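Local coordinates for protein glutathione S-transferase domain (Xanthobacter autotrophicus, PDB 4HZ2) that binds glutathione and, as its family suggests, probably transfers it to electrophilic substrates as a glutathione S-transferase, at residues 122-134 against 146-158. Residues are numbered along the deposited sequence; the frame is centred on the assembly and turned at random. Where two conformers were deposited one is given.
Sequences SHEPYIAVARYLK and RLADCATRGAAAL
Y126 sets its CG anti to its own carbonyl carbon (chi1 -50°), and R153 does likewise before running extended to NE, a course that takes its chain across the Y126 ring with CB and CD both against it. R153 CB makes a CH-pi contact 3.5 Å from the Y126 ring centroid, 4° off the normal, while R153 CD reaches 3.4 Å from Y126 CZ. P125 CB lies over the opposite face, so the ring is sandwiched. It is also a knob in the hole formed by D149, C150, R153 and G154. R153 NE forms a salt bridge to D149 OD1 at 3.2 Å, one turn back on the same helix, which probably steadies the chain over the ring. With an alanine at Y126, that hole would probably be left unfilled and the R153 chain without its aromatic platform. Farther along, L147 CD2 packs 3.8 Å from A130 CB and touches L133. A water bridges S122 O and R153 O. Segments 122-134 and 146-158, on helices 107-137 and 144-165, cross at -129° in the all-helical C-terminal domain; the second subunit touches S122 and P125, and helix 178-187 packs against H123 and E124.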
# COMPACT_ATOMS: atom_id res chain seq x y z
N SER B 122 -6.25 -3.33 0.91
CA SER B 122 -7.60 -3.92 0.96
C SER B 122 -7.68 -5.35 0.43
O SER B 122 -8.72 -6.00 0.58
CB SER B 122 -8.58 -3.04 0.16
OG SER B 122 -8.71 -1.75 0.73
N HIS B 123 -6.61 -5.86 -0.17
CA HIS B 123 -6.69 -7.15 -0.85
C HIS B 123 -5.65 -8.11 -0.30
O HIS B 123 -5.99 -9.15 0.28
CB HIS B 123 -6.55 -6.91 -2.36
CG HIS B 123 -6.59 -8.13 -3.23
ND1 HIS B 123 -5.49 -8.96 -3.42
CD2 HIS B 123 -7.56 -8.61 -4.05
CE1 HIS B 123 -5.80 -9.91 -4.29
NE2 HIS B 123 -7.05 -9.70 -4.70
N GLU B 124 -4.37 -7.75 -0.47
CA GLU B 124 -3.27 -8.60 0.00
C GLU B 124 -3.43 -9.05 1.48
O GLU B 124 -3.26 -10.23 1.79
CB GLU B 124 -1.92 -7.89 -0.21
CG GLU B 124 -0.73 -8.85 -0.29
CD GLU B 124 -0.08 -9.12 1.05
OE1 GLU B 124 -0.62 -8.67 2.08
OE2 GLU B 124 0.96 -9.80 1.08
N PRO B 125 -3.74 -8.11 2.39
CA PRO B 125 -3.78 -8.53 3.81
C PRO B 125 -4.83 -9.59 4.15
O PRO B 125 -4.81 -10.14 5.26
CB PRO B 125 -4.07 -7.22 4.57
CG PRO B 125 -3.62 -6.15 3.64
CD PRO B 125 -3.94 -6.65 2.25
N TYR B 126 -5.74 -9.87 3.22
CA TYR B 126 -6.80 -10.86 3.44
C TYR B 126 -6.61 -12.11 2.59
O TYR B 126 -6.71 -13.23 3.09
CB TYR B 126 -8.19 -10.24 3.21
CG TYR B 126 -8.28 -8.96 3.99
CD1 TYR B 126 -8.19 -8.97 5.39
CD2 TYR B 126 -8.37 -7.74 3.35
CE1 TYR B 126 -8.19 -7.80 6.12
CE2 TYR B 126 -8.41 -6.55 4.07
CZ TYR B 126 -8.31 -6.58 5.45
OH TYR B 126 -8.35 -5.41 6.16
N ILE B 127 -6.34 -11.90 1.30
CA ILE B 127 -6.18 -13.00 0.34
C ILE B 127 -4.83 -13.70 0.53
O ILE B 127 -4.76 -14.91 0.67
CB ILE B 127 -6.29 -12.52 -1.13
CG1 ILE B 127 -7.59 -11.72 -1.34
CG2 ILE B 127 -6.23 -13.70 -2.10
CD1 ILE B 127 -8.85 -12.54 -1.19
N ALA B 128 -3.77 -12.91 0.54
CA ALA B 128 -2.45 -13.51 0.69
C ALA B 128 -2.33 -14.15 2.06
O ALA B 128 -1.82 -15.27 2.21
CB ALA B 128 -1.38 -12.45 0.50
N VAL B 129 -2.81 -13.45 3.09
CA VAL B 129 -2.72 -13.96 4.45
C VAL B 129 -3.53 -15.26 4.65
O VAL B 129 -3.02 -16.22 5.24
CB VAL B 129 -3.09 -12.88 5.48
CG1 VAL B 129 -3.14 -13.47 6.89
CG2 VAL B 129 -2.09 -11.73 5.38
N ALA B 130 -4.77 -15.30 4.17
CA ALA B 130 -5.57 -16.52 4.29
C ALA B 130 -4.91 -17.70 3.57
O ALA B 130 -4.88 -18.82 4.08
CB ALA B 130 -7.00 -16.31 3.78
N ARG B 131 -4.39 -17.46 2.37
CA ARG B 131 -3.65 -18.50 1.63
C ARG B 131 -2.43 -19.00 2.45
O ARG B 131 -2.15 -20.20 2.53
CB ARG B 131 -3.23 -18.02 0.24
CG ARG B 131 -2.14 -18.88 -0.43
CD ARG B 131 -2.03 -18.42 -1.87
NE ARG B 131 -1.04 -19.08 -2.72
CZ ARG B 131 0.23 -18.73 -2.81
NH1 ARG B 131 0.70 -17.76 -2.01
NH2 ARG B 131 1.05 -19.34 -3.68
N TYR B 132 -1.71 -18.05 3.06
CA TYR B 132 -0.57 -18.38 3.89
C TYR B 132 -0.95 -19.26 5.09
O TYR B 132 -0.37 -20.33 5.33
CB TYR B 132 0.12 -17.10 4.34
CG TYR B 132 1.38 -17.35 5.11
CD1 TYR B 132 2.54 -17.76 4.47
CD2 TYR B 132 1.42 -17.18 6.49
CE1 TYR B 132 3.71 -17.99 5.17
CE2 TYR B 132 2.58 -17.42 7.20
CZ TYR B 132 3.72 -17.82 6.54
OH TYR B 132 4.86 -18.04 7.25
N LEU B 133 -1.99 -18.84 5.81
CA LEU B 133 -2.39 -19.56 7.01
C LEU B 133 -3.02 -20.92 6.70
O LEU B 133 -2.74 -21.88 7.40
CB LEU B 133 -3.35 -18.74 7.88
CG LEU B 133 -2.81 -17.39 8.38
CD1 LEU B 133 -3.90 -16.61 9.10
CD2 LEU B 133 -1.58 -17.56 9.28
N LYS B 134 -3.85 -21.00 5.65
CA LYS B 134 -4.57 -22.25 5.30
C LYS B 134 -3.73 -23.25 4.51
O LYS B 134 -3.73 -24.46 4.80
CB LYS B 134 -5.80 -21.96 4.45
CG LYS B 134 -6.94 -21.26 5.15
CD LYS B 134 -8.02 -20.97 4.12
CE LYS B 134 -9.18 -20.23 4.74
NZ LYS B 134 -10.04 -21.17 5.52
N ARG B 146 -9.07 -14.30 12.94
CA ARG B 146 -8.38 -13.73 11.79
C ARG B 146 -8.97 -14.23 10.47
O ARG B 146 -9.24 -13.45 9.56
CB ARG B 146 -6.88 -14.03 11.84
CG ARG B 146 -6.19 -13.83 10.51
CD ARG B 146 -4.82 -13.23 10.71
NE ARG B 146 -4.91 -11.86 11.19
CZ ARG B 146 -3.98 -10.95 10.95
NH1 ARG B 146 -2.93 -11.27 10.23
NH2 ARG B 146 -4.11 -9.71 11.42
N LEU B 147 -9.18 -15.54 10.37
CA LEU B 147 -9.64 -16.12 9.10
C LEU B 147 -11.08 -15.75 8.74
O LEU B 147 -11.40 -15.63 7.56
CB LEU B 147 -9.43 -17.64 9.07
CG LEU B 147 -7.98 -18.03 8.75
CD1 LEU B 147 -7.81 -19.54 8.85
CD2 LEU B 147 -7.47 -17.49 7.39
N ALA B 148 -11.96 -15.57 9.72
CA ALA B 148 -13.33 -15.18 9.40
C ALA B 148 -13.34 -13.75 8.88
O ALA B 148 -14.06 -13.42 7.92
CB ALA B 148 -14.22 -15.30 10.64
N ASP B 149 -12.54 -12.90 9.50
CA ASP B 149 -12.36 -11.54 9.05
C ASP B 149 -11.79 -11.51 7.64
O ASP B 149 -12.24 -10.75 6.79
CB ASP B 149 -11.43 -10.80 10.01
CG ASP B 149 -11.39 -9.31 9.74
OD1 ASP B 149 -12.45 -8.65 9.89
OD2 ASP B 149 -10.31 -8.80 9.38
N CYS B 150 -10.78 -12.36 7.40
CA CYS B 150 -10.19 -12.49 6.06
C CYS B 150 -11.20 -12.89 5.03
O CYS B 150 -11.20 -12.36 3.92
CB CYS B 150 -9.10 -13.55 6.05
SG CYS B 150 -7.50 -12.91 6.53
N ALA B 151 -12.04 -13.85 5.38
CA ALA B 151 -13.02 -14.34 4.43
C ALA B 151 -13.95 -13.19 4.05
O ALA B 151 -14.22 -12.97 2.87
CB ALA B 151 -13.79 -15.51 5.01
N THR B 152 -14.41 -12.45 5.04
CA THR B 152 -15.32 -11.32 4.78
C THR B 152 -14.65 -10.20 3.99
O THR B 152 -15.17 -9.74 2.96
CB THR B 152 -15.89 -10.80 6.12
OG1 THR B 152 -16.57 -11.88 6.80
CG2 THR B 152 -16.86 -9.64 5.88
N ARG B 153 -13.44 -9.81 4.41
CA ARG B 153 -12.82 -8.65 3.79
C ARG B 153 -12.20 -9.01 2.44
O ARG B 153 -12.18 -8.18 1.51
CB ARG B 153 -11.82 -8.00 4.74
CG ARG B 153 -12.49 -7.41 5.99
CD ARG B 153 -11.43 -6.80 6.88
NE ARG B 153 -12.00 -6.10 8.03
CZ ARG B 153 -12.52 -4.88 7.98
NH1 ARG B 153 -12.55 -4.19 6.84
NH2 ARG B 153 -13.02 -4.34 9.09
N GLY B 154 -11.69 -10.24 2.31
CA GLY B 154 -11.24 -10.70 1.00
C GLY B 154 -12.38 -10.76 -0.01
O GLY B 154 -12.21 -10.38 -1.19
N ALA B 155 -13.55 -11.26 0.42
CA ALA B 155 -14.71 -11.27 -0.45
C ALA B 155 -15.08 -9.84 -0.89
O ALA B 155 -15.39 -9.61 -2.05
CB ALA B 155 -15.90 -11.99 0.21
N ALA B 156 -15.02 -8.89 0.03
CA ALA B 156 -15.28 -7.48 -0.33
C ALA B 156 -14.29 -6.96 -1.39
O ALA B 156 -14.67 -6.20 -2.29
CB ALA B 156 -15.28 -6.59 0.91
N ALA B 157 -13.03 -7.38 -1.30
CA ALA B 157 -12.00 -6.91 -2.26
C ALA B 157 -12.31 -7.53 -3.62
O ALA B 157 -12.24 -6.87 -4.66
CB ALA B 157 -10.61 -7.29 -1.80
N LEU B 158 -12.70 -8.81 -3.62
CA LEU B 158 -13.07 -9.48 -4.87
C LEU B 158 -14.33 -8.82 -5.47
O LEU B 158 -14.45 -8.69 -6.70
CB LEU B 158 -13.23 -11.01 -4.69
CG LEU B 158 -11.93 -11.76 -4.36
CD1 LEU B 158 -12.19 -13.21 -3.94
CD2 LEU B 158 -10.98 -11.72 -5.56
O HOH W 1 -11.32 -5.59 1.60